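Side-chain contacts in Two-component system response regulator/GGDEF domain protein (Aeromonas salmonicida, PDB 3LUF), which probably makes cyclic di-GMP from two GTP under the control of two receiver domains, the part of the protein held in this chain: residues B[132-135]-B[136-140]; B[60-63]-B[64-67]; B[22-25]-B[26-30]. All coordinates share one frame; numbering follows the deposited sequence.

Contact 1 (B[132-135]-B[136-140]); sequences DSRT and SRHRT. With MG (magnesium ion), chain F.
Arg134 and His138 meet one turn apart at the start of helix 134-145. Arg134 CG lies over one face of the imidazole, 3.7 Å from the centroid of the His138 ring, a CH-pi contact. The Arg134 chain then bends at chi3 (50°), and its guanidinium plane stands 83° to the ring. That bend brings Arg134 NH2 above the rim of the ring, on the side where CG lies, 3.1 Å from His138 ND1. ND1 in turn sits at the edge of the guanidinium, near its plane. Arg137 also packs on Arg134. Its guanidinium lays one face against Arg134 CA, and Arg137 NH2 comes to 3.4 Å from Arg134 CG. The two guanidinium planes are 89° apart.

Helical backbone bonds set this spacing. Arg137 N reaches Ser133 O at 2.8 Å, and His138 N reaches Arg134 O at the same length, 2.8 Å. Outside the segments, Glu153 makes a salt bridge with Arg137 NE, and Asp131 O takes a bond from Arg137 NH1. Ser136 OG bonds Asp131 OD2.

Just before the helix, Asp132 OD1 binds the magnesium ion at 2.0 Å, with Asp176, Tyr178 O and three waters. Asp132 OD2 accepts from one of these waters. The acidic residues and the metal would partly offset each other's charge, consistent with the acidic pocket of a receiver domain.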
loop_
_atom_site.group_PDB
_atom_site.type_symbol
_atom_site.label_atom_id
_atom_site.label_comp_id
_atom_site.label_asym_id
_atom_site.label_seq_id
_atom_site.Cartn_x
_atom_site.Cartn_y
_atom_site.Cartn_z
ATOM N N ASP B 132 -3.528 18.916 -12.555
ATOM C CA ASP B 132 -3.741 20.174 -13.299
ATOM C C ASP B 132 -2.665 21.239 -13.061
ATOM O O ASP B 132 -2.628 22.258 -13.761
ATOM C CB ASP B 132 -5.125 20.743 -13.023
ATOM C CG ASP B 132 -5.333 21.073 -11.575
ATOM O OD1 ASP B 132 -5.043 20.228 -10.700
ATOM O OD2 ASP B 132 -5.807 22.187 -11.302
ATOM N N SER B 133 -1.810 21.015 -12.077
ATOM C CA SER B 133 -0.656 21.903 -11.868
ATOM C C SER B 133 0.612 21.343 -12.518
ATOM O O SER B 133 1.089 20.271 -12.134
ATOM C CB SER B 133 -0.423 22.103 -10.377
ATOM O OG SER B 133 -1.601 22.565 -9.752
ATOM N N ARG B 134 1.168 22.081 -13.481
ATOM C CA ARG B 134 2.409 21.684 -14.167
ATOM C C ARG B 134 3.548 21.395 -13.176
ATOM O O ARG B 134 4.299 20.447 -13.362
ATOM C CB ARG B 134 2.850 22.764 -15.179
ATOM C CG ARG B 134 3.835 22.288 -16.259
ATOM C CD ARG B 134 4.691 23.440 -16.828
ATOM N NE ARG B 134 5.298 24.209 -15.736
ATOM C CZ ARG B 134 6.461 23.921 -15.149
ATOM N NH1 ARG B 134 6.893 24.668 -14.148
ATOM N NH2 ARG B 134 7.200 22.890 -15.555
ATOM N N THR B 135 3.651 22.200 -12.111
ATOM C CA THR B 135 4.705 22.035 -11.092
ATOM C C THR B 135 4.633 20.696 -10.371
ATOM O O THR B 135 5.611 19.945 -10.341
ATOM C CB THR B 135 4.679 23.200 -10.051
ATOM O OG1 THR B 135 4.981 24.425 -10.726
ATOM C CG2 THR B 135 5.699 22.985 -8.916
ATOM N N SER B 136 3.490 20.392 -9.769
ATOM C CA SER B 136 3.393 19.103 -9.107
ATOM C C SER B 136 3.348 17.976 -10.136
ATOM O O SER B 136 3.926 16.915 -9.894
ATOM C CB SER B 136 2.238 19.050 -8.124
ATOM O OG SER B 136 1.043 19.452 -8.765
ATOM N N ARG B 137 2.690 18.202 -11.282
ATOM C CA ARG B 137 2.620 17.172 -12.327
ATOM C C ARG B 137 4.022 16.763 -12.790
ATOM O O ARG B 137 4.331 15.568 -12.876
ATOM C CB ARG B 137 1.758 17.607 -13.535
ATOM C CG ARG B 137 1.638 16.551 -14.647
ATOM C CD ARG B 137 0.608 16.965 -15.694
ATOM N NE ARG B 137 1.099 18.050 -16.544
ATOM C CZ ARG B 137 0.735 19.336 -16.467
ATOM N NH1 ARG B 137 -0.164 19.779 -15.591
ATOM N NH2 ARG B 137 1.307 20.204 -17.304
ATOM N N HIS B 138 4.870 17.754 -13.078
ATOM C CA HIS B 138 6.246 17.465 -13.523
ATOM C C HIS B 138 7.132 16.858 -12.434
ATOM O O HIS B 138 8.006 16.044 -12.731
ATOM C CB HIS B 138 6.889 18.710 -14.162
ATOM C CG HIS B 138 6.362 19.009 -15.532
ATOM N ND1 HIS B 138 6.923 19.955 -16.365
ATOM C CD2 HIS B 138 5.315 18.480 -16.216
ATOM C CE1 HIS B 138 6.251 19.989 -17.501
ATOM N NE2 HIS B 138 5.273 19.101 -17.438
ATOM N N ARG B 139 6.892 17.238 -11.186
ATOM C CA ARG B 139 7.649 16.674 -10.085
ATOM C C ARG B 139 7.330 15.185 -9.956
ATOM O O ARG B 139 8.229 14.360 -9.800
ATOM C CB ARG B 139 7.331 17.396 -8.771
ATOM C CG ARG B 139 8.012 16.760 -7.574
ATOM C CD ARG B 139 7.886 17.579 -6.305
ATOM N NE ARG B 139 6.517 17.603 -5.796
ATOM C CZ ARG B 139 5.744 18.693 -5.755
ATOM N NH1 ARG B 139 6.196 19.869 -6.196
ATOM N NH2 ARG B 139 4.516 18.610 -5.261
ATOM N N THR B 140 6.043 14.848 -10.049
ATOM C CA THR B 140 5.626 13.468 -9.875
ATOM C C THR B 140 6.141 12.637 -11.042
ATOM O O THR B 140 6.611 11.513 -10.841
ATOM C CB THR B 140 4.085 13.378 -9.778
ATOM O OG1 THR B 140 3.661 14.118 -8.639
ATOM C CG2 THR B 140 3.631 11.961 -9.600
HETATM MG MG MG F . -5.086 20.046 -8.744
HETATM O O HOH W 1 -5.223 22.134 -8.370
HETATM O O HOH W 2 -2.980 20.208 -8.783
HETATM O O HOH W 3 -4.902 19.633 -6.679
#

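Contact 2 (B[60-63]-B[64-67]); sequences DAPS and GEAV
Glu65 folds back over the turn that precedes it and takes a hydrogen bond from the backbone of Ser63. The bond from Ser63 N to Glu65 OE1 is 2.9 Å long, with an N-H...O angle of 147°. The N-H comes to the syn side of the carboxylate, 23° out of its plane. Two torsions allow this. Glu65 CG sits beside its own backbone N, and the chain then bends sharply at chi2 (92°), which turns the carboxylate toward the preceding residues.

A water makes the second polar link. Water 4 donates to Ala61 O at 3.0 Å and accepts from Ala66 N at 3.2 Å. It thus joins the loop to an N-H of the first turn, where a helix has no earlier carbonyl of its own to use.

These residues form the end of the loop between strand 49-55 and helix 65-72. In the receiver fold this loop follows the strand that ends at the phosphoacceptor position, here Asp55, which binds magnesium and is predicted to be phosphorylated. Gly64 makes the turn into the helix with a positive phi, and its backbone bonds that of Leu56, near the strand end.

The remaining contacts are van der Waals. Ala61 CB points toward the helix start and lies 4.2 Å from Ala66 CB. The same methyl is 3.9 Å from Glu65 CB. Glu65 OE1 also passes 3.7 Å from Pro62 CD, the two side chains meeting at a slant. The other carboxylate oxygen, Glu65 OE2, rests 3.6 Å from Ser63 CB. Leu58 of the same loop also touches the Ala66 side chain.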
loop_
_atom_site.group_PDB
_atom_site.type_symbol
_atom_site.label_atom_id
_atom_site.label_comp_id
_atom_site.label_asym_id
_atom_site.label_seq_id
_atom_site.Cartn_x
_atom_site.Cartn_y
_atom_site.Cartn_z
ATOM N N ASP B 60 39.676 3.396 -5.487
ATOM C CA ASP B 60 40.008 4.426 -6.481
ATOM C C ASP B 60 38.918 5.528 -6.580
ATOM O O ASP B 60 38.911 6.386 -7.508
ATOM C CB ASP B 60 40.327 3.772 -7.832
ATOM C CG ASP B 60 39.213 2.860 -8.335
ATOM O OD1 ASP B 60 38.214 2.661 -7.598
ATOM O OD2 ASP B 60 39.377 2.296 -9.454
ATOM N N ALA B 61 38.062 5.575 -5.569
ATOM C CA ALA B 61 37.060 6.638 -5.446
ATOM C C ALA B 61 36.542 6.640 -4.018
ATOM O O ALA B 61 35.429 6.218 -3.761
ATOM C CB ALA B 61 35.922 6.474 -6.491
ATOM N N PRO B 62 37.383 7.099 -3.069
ATOM C CA PRO B 62 37.105 6.907 -1.653
ATOM C C PRO B 62 36.119 7.903 -1.067
ATOM O O PRO B 62 35.725 7.744 0.087
ATOM C CB PRO B 62 38.471 7.126 -1.016
ATOM C CG PRO B 62 39.156 8.061 -1.952
ATOM C CD PRO B 62 38.729 7.671 -3.296
ATOM N N SER B 63 35.749 8.924 -1.842
ATOM C CA SER B 63 34.786 9.949 -1.379
ATOM C C SER B 63 33.610 10.121 -2.364
ATOM O O SER B 63 33.197 11.253 -2.650
ATOM C CB SER B 63 35.511 11.288 -1.157
ATOM O OG SER B 63 36.525 11.154 -0.141
ATOM N N GLY B 64 33.111 9.018 -2.925
ATOM C CA GLY B 64 31.889 9.088 -3.713
ATOM C C GLY B 64 32.055 9.464 -5.184
ATOM O O GLY B 64 31.063 9.627 -5.868
ATOM N N GLU B 65 33.295 9.623 -5.661
ATOM C CA GLU B 65 33.566 9.991 -7.065
ATOM C C GLU B 65 32.967 9.074 -8.137
ATOM O O GLU B 65 32.708 9.525 -9.247
ATOM C CB GLU B 65 35.071 10.183 -7.310
ATOM C CG GLU B 65 35.644 11.279 -6.397
ATOM C CD GLU B 65 36.208 10.748 -5.081
ATOM O OE1 GLU B 65 35.878 9.611 -4.680
ATOM O OE2 GLU B 65 36.972 11.497 -4.428
ATOM N N ALA B 66 32.767 7.789 -7.820
ATOM C CA ALA B 66 32.206 6.851 -8.791
ATOM C C ALA B 66 30.774 7.184 -9.203
ATOM O O ALA B 66 30.356 6.822 -10.306
ATOM C CB ALA B 66 32.321 5.402 -8.304
ATOM N N VAL B 67 30.065 7.933 -8.356
ATOM C CA VAL B 67 28.658 8.268 -8.648
ATOM C C VAL B 67 28.575 9.129 -9.903
ATOM O O VAL B 67 27.875 8.794 -10.856
ATOM C CB VAL B 67 27.967 8.959 -7.454
ATOM C CG1 VAL B 67 26.535 9.469 -7.832
ATOM C CG2 VAL B 67 27.885 7.989 -6.256
HETATM O O HOH W 4 32.734 6.240 -5.061
#

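Contact 3 (B[22-25]-B[26-30]); sequences QAIA and QQTGL
The C-terminal end of helix 14-27 runs here into an ST turn, with Thr28 meeting the carbonyl of Ile24. Ile24 O takes two bonds from Thr28. Thr28 N reaches it at 2.9 Å and Thr28 OG1 at 2.7 Å, from opposite faces of the carbonyl plane. The hydroxyl lies above that plane, with a C=O...O angle of 136°. It gets there because OG1 is placed between the backbone N and the carbonyl carbon of Thr28 (chi1 84°). The same oxygen then accepts from Leu30 N at 3.1 Å, a nearly straight bond of 165°. One hydroxyl therefore ties the last helical turn to the first residues beyond it.

The side chains of Ile24 and Thr28 run side by side, with Ile24 CG2 3.5 Å from Thr28 OG1. Leu30 CB also approaches Ile24 CG2, at 4.5 Å. One residue earlier in the chain, Gln27 NE2 lies 3.9 Å from Ala23 CB, while Gln27 OE1 is bonded to Gln110 of helix 106-122. Ile24 packs on Ile7 and Ile9 of strand 6-10 and on Ile32 of strand 31-35. This is the helix-to-strand turn of a beta-alpha-beta crossover in a CheY-like receiver domain.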
loop_
_atom_site.group_PDB
_atom_site.type_symbol
_atom_site.label_atom_id
_atom_site.label_comp_id
_atom_site.label_asym_id
_atom_site.label_seq_id
_atom_site.Cartn_x
_atom_site.Cartn_y
_atom_site.Cartn_z
ATOM N N GLN B 22 24.761 -12.808 -4.230
ATOM C CA GLN B 22 23.976 -13.995 -3.869
ATOM C C GLN B 22 22.473 -13.707 -3.848
ATOM O O GLN B 22 21.681 -14.463 -4.410
ATOM C CB GLN B 22 24.430 -14.524 -2.510
ATOM C CG GLN B 22 23.714 -15.788 -2.004
ATOM C CD GLN B 22 24.191 -16.160 -0.605
ATOM O OE1 GLN B 22 24.556 -15.278 0.183
ATOM N NE2 GLN B 22 24.205 -17.459 -0.286
ATOM N N ALA B 23 22.092 -12.603 -3.209
ATOM C CA ALA B 23 20.681 -12.243 -3.077
ATOM C C ALA B 23 20.061 -11.843 -4.421
ATOM O O ALA B 23 18.945 -12.279 -4.751
ATOM C CB ALA B 23 20.493 -11.161 -2.062
ATOM N N ILE B 24 20.776 -11.034 -5.204
ATOM C CA ILE B 24 20.220 -10.557 -6.471
ATOM C C ILE B 24 20.124 -11.732 -7.487
ATOM O O ILE B 24 19.120 -11.855 -8.235
ATOM C CB ILE B 24 21.033 -9.356 -6.995
ATOM C CG1 ILE B 24 20.802 -8.162 -6.079
ATOM C CG2 ILE B 24 20.617 -8.998 -8.430
ATOM C CD1 ILE B 24 21.779 -7.004 -6.303
ATOM N N ALA B 25 21.122 -12.617 -7.454
ATOM C CA ALA B 25 21.163 -13.787 -8.322
ATOM C C ALA B 25 20.028 -14.754 -7.981
ATOM O O ALA B 25 19.478 -15.396 -8.879
ATOM C CB ALA B 25 22.509 -14.518 -8.209
ATOM N N GLN B 26 19.685 -14.851 -6.699
ATOM C CA GLN B 26 18.713 -15.854 -6.286
ATOM C C GLN B 26 17.291 -15.340 -6.424
ATOM O O GLN B 26 16.387 -16.101 -6.736
ATOM C CB GLN B 26 19.031 -16.318 -4.871
ATOM C CG GLN B 26 17.993 -17.189 -4.187
ATOM C CD GLN B 26 18.326 -17.264 -2.714
ATOM O OE1 GLN B 26 19.216 -18.007 -2.315
ATOM N NE2 GLN B 26 17.664 -16.454 -1.913
ATOM N N GLN B 27 17.106 -14.043 -6.243
ATOM C CA GLN B 27 15.787 -13.471 -6.141
ATOM C C GLN B 27 15.349 -12.647 -7.339
ATOM O O GLN B 27 14.191 -12.263 -7.421
ATOM C CB GLN B 27 15.689 -12.636 -4.848
ATOM C CG GLN B 27 15.961 -13.456 -3.605
ATOM C CD GLN B 27 15.931 -12.617 -2.343
ATOM O OE1 GLN B 27 14.970 -11.880 -2.089
ATOM N NE2 GLN B 27 16.980 -12.731 -1.543
ATOM N N THR B 28 16.263 -12.361 -8.268
ATOM C CA THR B 28 15.904 -11.668 -9.508
ATOM C C THR B 28 16.381 -12.419 -10.752
ATOM O O THR B 28 17.153 -13.390 -10.648
ATOM C CB THR B 28 16.488 -10.241 -9.580
ATOM O OG1 THR B 28 17.838 -10.278 -10.060
ATOM C CG2 THR B 28 16.420 -9.550 -8.202
ATOM N N GLY B 29 15.920 -11.939 -11.903
ATOM C CA GLY B 29 16.368 -12.443 -13.206
ATOM C C GLY B 29 17.491 -11.652 -13.851
ATOM O O GLY B 29 17.779 -11.820 -15.041
ATOM N N LEU B 30 18.155 -10.799 -13.074
ATOM C CA LEU B 30 19.207 -9.924 -13.608
ATOM C C LEU B 30 20.588 -10.584 -13.721
ATOM O O LEU B 30 21.015 -11.293 -12.808
ATOM C CB LEU B 30 19.326 -8.674 -12.724
ATOM C CG LEU B 30 18.077 -7.791 -12.708
ATOM C CD1 LEU B 30 18.183 -6.784 -11.559
ATOM C CD2 LEU B 30 17.934 -7.109 -14.013
#

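Contacts 2 and 3 share the first receiver domain; contact 1 belongs to the second. Contact 1 holds a magnesium ligand directly. Contact 2 is near the other metal site, its Pro62 side chain about 8 Å from a magnesium ion. Contact 3 is at the far end of its helix, its Ile24 side chain about 10 Å from that of Glu11, a magnesium-binding position that does not bind the ion in this chain. Centre to centre, contacts 2 and 3 are about 26 Å apart, and contact 1 is about 34 Å from contact 2 and about 36 Å from contact 3. Contacts 1 and 3 concern opposite ends of equivalent helices, each following the first strand of its domain.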